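Local coordinates for 52 protein (Murid herpesvirus 4, PDB 2OA5), which is an abundant tegument protein of a gammaherpesvirus, probably with a structural role in the layer between capsid and envelope, at residues 47-50 against 51-55; 14-17 against 18-22. All coordinates share one frame; numbering follows the deposited sequence.

Interaction 1: residues 47-50 against 51-55; sequences AKRE and SIIVS
The first turns of the long helix 46-76 bring K48, R49 and E50 against I52, I53 and V54, each side chain meeting the one four residues on. Four successive backbone hydrogen bonds hold this part of the helix. The straightest runs from I53 N to R49 O at 2.9 Å, with an N-H...O angle of 168°. The next one, from V54 N to E50 O, spans 3.0 Å.

K48 and I52 meet through carbon: K48 CE lies 3.8 Å from I52 CD1. The K48 chain starts anti to its backbone N and bends at chi2 (83°), which carries CE over to the isoleucine. Its NZ makes a salt bridge with E82 of the second subunit. R49 and I53 lie side by side and point the same way, with R49 CG 3.8 Å from I53 CD1. I53 is buried, and the aliphatic part of R49 packs beside it.

These i to i+4 pairs are the ordinary contacts of an alpha-helix, and here the same side chains also form a subunit interface. The second subunit packs L85 on R49, L89 on I52 and R73 on both I53 and V54.

E50 crosses V54 at a slant. E50 OE2 is 3.9 Å from V54 CG2, a loose van der Waals contact of the carboxylate with the methyl, and the same oxygen forms a salt bridge with R73 of the second subunit. V54 CG2 also sits close over the helix backbone, 3.1 Å from E50 O. S51 CB lies 3.5 Å from both A47 O and K48 O.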
loop_
_atom_site.group_PDB
_atom_site.type_symbol
_atom_site.label_atom_id
_atom_site.label_comp_id
_atom_site.label_asym_id
_atom_site.label_seq_id
_atom_site.Cartn_x
_atom_site.Cartn_y
_atom_site.Cartn_z
ATOM N N ALA B 47 -22.419 6.498 -9.196
ATOM C CA ALA B 47 -21.568 6.875 -10.319
ATOM C C ALA B 47 -21.072 8.322 -10.184
ATOM O O ALA B 47 -19.930 8.630 -10.529
ATOM C CB ALA B 47 -22.332 6.686 -11.632
ATOM N N LYS B 48 -21.932 9.200 -9.671
ATOM C CA LYS B 48 -21.587 10.609 -9.476
ATOM C C LYS B 48 -20.543 10.755 -8.374
ATOM O O LYS B 48 -19.572 11.499 -8.512
ATOM C CB LYS B 48 -22.839 11.406 -9.095
ATOM C CG LYS B 48 -22.586 12.807 -8.557
ATOM C CD LYS B 48 -22.384 13.827 -9.660
ATOM C CE LYS B 48 -22.451 15.245 -9.092
ATOM N NZ LYS B 48 -23.510 16.065 -9.749
ATOM N N ARG B 49 -20.765 10.051 -7.272
ATOM C CA ARG B 49 -19.846 10.087 -6.150
ATOM C C ARG B 49 -18.469 9.588 -6.596
ATOM O O ARG B 49 -17.452 10.203 -6.293
ATOM C CB ARG B 49 -20.379 9.218 -5.010
ATOM C CG ARG B 49 -19.427 9.082 -3.846
ATOM C CD ARG B 49 -20.005 8.180 -2.777
ATOM N NE ARG B 49 -20.281 6.840 -3.274
ATOM C CZ ARG B 49 -21.480 6.273 -3.279
ATOM N NH1 ARG B 49 -22.537 6.932 -2.807
ATOM N NH2 ARG B 49 -21.629 5.043 -3.759
ATOM N N GLU B 50 -18.453 8.474 -7.325
ATOM C CA GLU B 50 -17.210 7.877 -7.815
ATOM C C GLU B 50 -16.442 8.820 -8.729
ATOM O O GLU B 50 -15.211 8.849 -8.717
ATOM C CB GLU B 50 -17.509 6.582 -8.576
ATOM C CG GLU B 50 -16.275 5.853 -9.131
ATOM C CD GLU B 50 -15.558 4.985 -8.097
ATOM O OE1 GLU B 50 -15.968 4.980 -6.920
ATOM O OE2 GLU B 50 -14.581 4.300 -8.468
ATOM N N SER B 51 -17.179 9.591 -9.527
ATOM C CA SER B 51 -16.574 10.525 -10.461
ATOM C C SER B 51 -15.890 11.676 -9.745
ATOM O O SER B 51 -14.807 12.110 -10.135
ATOM C CB SER B 51 -17.633 11.072 -11.422
ATOM O OG SER B 51 -17.644 12.488 -11.399
ATOM N N ILE B 52 -16.535 12.176 -8.694
ATOM C CA ILE B 52 -15.988 13.279 -7.910
ATOM C C ILE B 52 -14.787 12.805 -7.086
ATOM O O ILE B 52 -13.748 13.460 -7.044
ATOM C CB ILE B 52 -17.070 13.872 -6.938
ATOM C CG1 ILE B 52 -18.169 14.588 -7.737
ATOM C CG2 ILE B 52 -16.428 14.850 -5.965
ATOM C CD1 ILE B 52 -19.316 15.160 -6.874
ATOM N N ILE B 53 -14.943 11.657 -6.430
ATOM C CA ILE B 53 -13.894 11.098 -5.592
ATOM C C ILE B 53 -12.624 10.788 -6.389
ATOM O O ILE B 53 -11.518 11.157 -5.982
ATOM C CB ILE B 53 -14.411 9.831 -4.864
ATOM C CG1 ILE B 53 -15.226 10.268 -3.636
ATOM C CG2 ILE B 53 -13.239 8.891 -4.496
ATOM C CD1 ILE B 53 -15.742 9.135 -2.775
ATOM N N VAL B 54 -12.786 10.124 -7.531
ATOM C CA VAL B 54 -11.633 9.796 -8.361
ATOM C C VAL B 54 -10.952 11.064 -8.877
ATOM O O VAL B 54 -9.730 11.201 -8.808
ATOM C CB VAL B 54 -12.037 8.890 -9.545
ATOM C CG1 VAL B 54 -10.892 8.777 -10.553
ATOM C CG2 VAL B 54 -12.393 7.514 -9.022
ATOM N N SER B 55 -11.753 12.002 -9.370
ATOM C CA SER B 55 -11.228 13.257 -9.892
ATOM C C SER B 55 -10.452 14.040 -8.827
ATOM O O SER B 55 -9.403 14.621 -9.104
ATOM C CB SER B 55 -12.383 14.105 -10.438
ATOM O OG SER B 55 -11.931 15.380 -10.852
#

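Interaction 2: residues 14-17 against 18-22; sequences VKEV and ERLKL. With PE5 (3,6,9,12,15,18,21,24-octaoxahexacosan-1-ol), chain C.
E16 and R19 form a salt bridge one turn apart on helix 8-33. R19 NE donates to E16 OE1 at 3.0 Å. The bond is bent, with an N-H...O angle of 135°. OE1 is met nearly along its C-O axis but lies 28° out of the guanidinium plane. The two side chains cross at about a right angle. A water donates to E16 OE1 at 2.7 Å. Its leg to R19 NH2 is weak and very short, so a water bridge across the ion pair is doubtful.

Van der Waals packing flanks this pair. K15 CB lies over one face of the R19 guanidinium, 3.8 Å from R19 NH2. V17 and K21 run side by side and pack carbon to carbon, with V17 CG1 3.6 Å from K21 CE. Both pairs follow the i to i+4 spacing of the alpha-helix. Across the subunit boundary V17 packs on V17 of the third subunit and L20 on its L20, so like residues of the two copies meet.

The bound polyether touches E16 on its carbon chain. E16 CG lies anti to the backbone N (chi1 -167°), which puts it 3.6 Å from PE5 C6.

Among the backbone bonds, R19 N to K15 O is 2.8 Å, whereas E18 N to V14 O is weak.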
loop_
_atom_site.group_PDB
_atom_site.type_symbol
_atom_site.label_atom_id
_atom_site.label_comp_id
_atom_site.label_asym_id
_atom_site.label_seq_id
_atom_site.Cartn_x
_atom_site.Cartn_y
_atom_site.Cartn_z
ATOM N N VAL B 14 -20.646 -10.590 3.085
ATOM C CA VAL B 14 -21.358 -10.520 1.816
ATOM C C VAL B 14 -22.828 -10.212 2.109
ATOM O O VAL B 14 -23.454 -9.401 1.433
ATOM C CB VAL B 14 -21.244 -11.853 1.041
ATOM C CG1 VAL B 14 -21.800 -11.692 -0.366
ATOM C CG2 VAL B 14 -19.785 -12.296 0.992
ATOM N N LYS B 15 -23.369 -10.857 3.135
ATOM C CA LYS B 15 -24.752 -10.621 3.511
ATOM C C LYS B 15 -24.876 -9.236 4.124
ATOM O O LYS B 15 -25.786 -8.480 3.794
ATOM C CB LYS B 15 -25.229 -11.658 4.529
ATOM C CG LYS B 15 -25.435 -13.057 3.987
ATOM C CD LYS B 15 -25.934 -13.941 5.107
ATOM C CE LYS B 15 -25.739 -15.405 4.788
ATOM N NZ LYS B 15 -25.714 -16.205 6.045
ATOM N N GLU B 16 -23.945 -8.903 5.019
ATOM C CA GLU B 16 -23.973 -7.611 5.689
ATOM C C GLU B 16 -23.927 -6.455 4.710
ATOM O O GLU B 16 -24.585 -5.435 4.932
ATOM C CB GLU B 16 -22.814 -7.494 6.688
ATOM C CG GLU B 16 -22.941 -6.313 7.663
ATOM C CD GLU B 16 -24.182 -6.400 8.544
ATOM O OE1 GLU B 16 -24.957 -7.368 8.393
ATOM O OE2 GLU B 16 -24.388 -5.501 9.389
ATOM N N VAL B 17 -23.155 -6.608 3.632
ATOM C CA VAL B 17 -23.050 -5.561 2.617
ATOM C C VAL B 17 -24.404 -5.376 1.948
ATOM O O VAL B 17 -24.812 -4.252 1.653
ATOM C CB VAL B 17 -22.018 -5.903 1.503
ATOM C CG1 VAL B 17 -22.223 -4.966 0.304
ATOM C CG2 VAL B 17 -20.602 -5.752 2.028
ATOM N N GLU B 18 -25.091 -6.489 1.710
ATOM C CA GLU B 18 -26.406 -6.462 1.082
ATOM C C GLU B 18 -27.404 -5.821 2.033
ATOM O O GLU B 18 -28.188 -4.960 1.632
ATOM C CB GLU B 18 -26.853 -7.884 0.726
ATOM C CG GLU B 18 -28.081 -7.937 -0.178
ATOM C CD GLU B 18 -27.915 -7.096 -1.429
ATOM O OE1 GLU B 18 -26.761 -6.945 -1.881
ATOM O OE2 GLU B 18 -28.932 -6.599 -1.963
ATOM N N ARG B 19 -27.366 -6.223 3.297
ATOM C CA ARG B 19 -28.272 -5.649 4.281
ATOM C C ARG B 19 -28.097 -4.145 4.310
ATOM O O ARG B 19 -29.070 -3.397 4.273
ATOM C CB ARG B 19 -27.993 -6.178 5.689
ATOM C CG ARG B 19 -28.272 -7.639 5.937
ATOM C CD ARG B 19 -28.305 -7.867 7.439
ATOM N NE ARG B 19 -27.411 -8.930 7.893
ATOM C CZ ARG B 19 -27.520 -10.203 7.534
ATOM N NH1 ARG B 19 -28.480 -10.580 6.704
ATOM N NH2 ARG B 19 -26.688 -11.108 8.029
ATOM N N LEU B 20 -26.843 -3.704 4.391
ATOM C CA LEU B 20 -26.541 -2.280 4.446
ATOM C C LEU B 20 -27.015 -1.551 3.204
ATOM O O LEU B 20 -27.487 -0.415 3.292
ATOM C CB LEU B 20 -25.041 -2.073 4.667
ATOM C CG LEU B 20 -24.640 -2.360 6.120
ATOM C CD1 LEU B 20 -23.146 -2.578 6.225
ATOM C CD2 LEU B 20 -25.077 -1.198 6.993
ATOM N N LYS B 21 -26.894 -2.195 2.046
ATOM C CA LYS B 21 -27.351 -1.584 0.798
ATOM C C LYS B 21 -28.862 -1.390 0.846
ATOM O O LYS B 21 -29.371 -0.301 0.576
ATOM C CB LYS B 21 -26.990 -2.469 -0.395
ATOM C CG LYS B 21 -25.632 -2.168 -0.975
ATOM C CD LYS B 21 -25.117 -3.288 -1.854
ATOM C CE LYS B 21 -23.692 -2.976 -2.276
ATOM N NZ LYS B 21 -23.566 -1.547 -2.667
ATOM N N LEU B 22 -29.574 -2.461 1.194
ATOM C CA LEU B 22 -31.031 -2.421 1.283
ATOM C C LEU B 22 -31.490 -1.282 2.179
ATOM O O LEU B 22 -32.221 -0.392 1.752
ATOM C CB LEU B 22 -31.561 -3.748 1.825
ATOM C CG LEU B 22 -31.495 -4.924 0.851
ATOM C CD1 LEU B 22 -31.901 -6.206 1.548
ATOM C CD2 LEU B 22 -32.406 -4.641 -0.337
HETATM C C48 PE5 C . -14.923 0.891 10.377
HETATM C C50 PE5 C . -16.024 -0.149 10.132
HETATM O O1 PE5 C . -15.530 -1.482 10.309
HETATM C C1 PE5 C . -15.819 -2.280 9.149
HETATM C C2 PE5 C . -16.780 -3.394 9.508
HETATM O O2 PE5 C . -16.389 -4.611 8.868
HETATM C C3 PE5 C . -17.002 -5.720 9.522
HETATM C C4 PE5 C . -18.124 -6.282 8.678
HETATM O O3 PE5 C . -19.347 -6.260 9.420
HETATM C C5 PE5 C . -19.962 -7.551 9.374
HETATM C C6 PE5 C . -21.023 -7.666 10.455
HETATM O O4 PE5 C . -21.672 -8.943 10.355
HETATM C C7 PE5 C . -22.606 -9.127 11.427
HETATM C C8 PE5 C . -22.922 -10.609 11.567
HETATM O O5 PE5 C . -23.541 -10.894 12.832
HETATM C C9 PE5 C . -22.859 -11.987 13.467
HETATM C C10 PE5 C . -23.747 -13.221 13.542
HETATM O O6 PE5 C . -22.966 -14.366 13.944
HETATM C C11 PE5 C . -23.826 -15.428 14.395
HETATM C C12 PE5 C . -23.106 -16.290 15.424
HETATM O O7 PE5 C . -23.842 -16.294 16.658
HETATM C C13 PE5 C . -23.146 -17.044 17.669
HETATM C C14 PE5 C . -21.659 -16.732 17.649
HETATM O O8 PE5 C . -21.269 -16.022 18.837
HETATM C C15 PE5 C . -19.859 -15.755 18.796
HETATM C C16 PE5 C . -19.472 -14.899 20.002
HETATM O O52 PE5 C . -18.073 -15.025 20.253
HETATM O O HOH W 1 -24.430 -10.035 8.379
#

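How the interactions relate
Interaction 2 comes first along the chain, on helix 8-33. Interaction 1 follows on helix 46-76, the next helix. Their centres are about 22 Å apart. The nearest atoms of the two are about 7 Å apart, so they do not touch. Each lies within a single helix, and neither ties the two helices together directly. The link comes through the four-chain assembly. Both meet the third subunit: R49 of 47-55 makes a weak, long ion pair with its E23, and E16 of 14-22 makes another with its K48. Helix 46-76 also packs on the second subunit. The two helices thus both contribute to the contacts between copies.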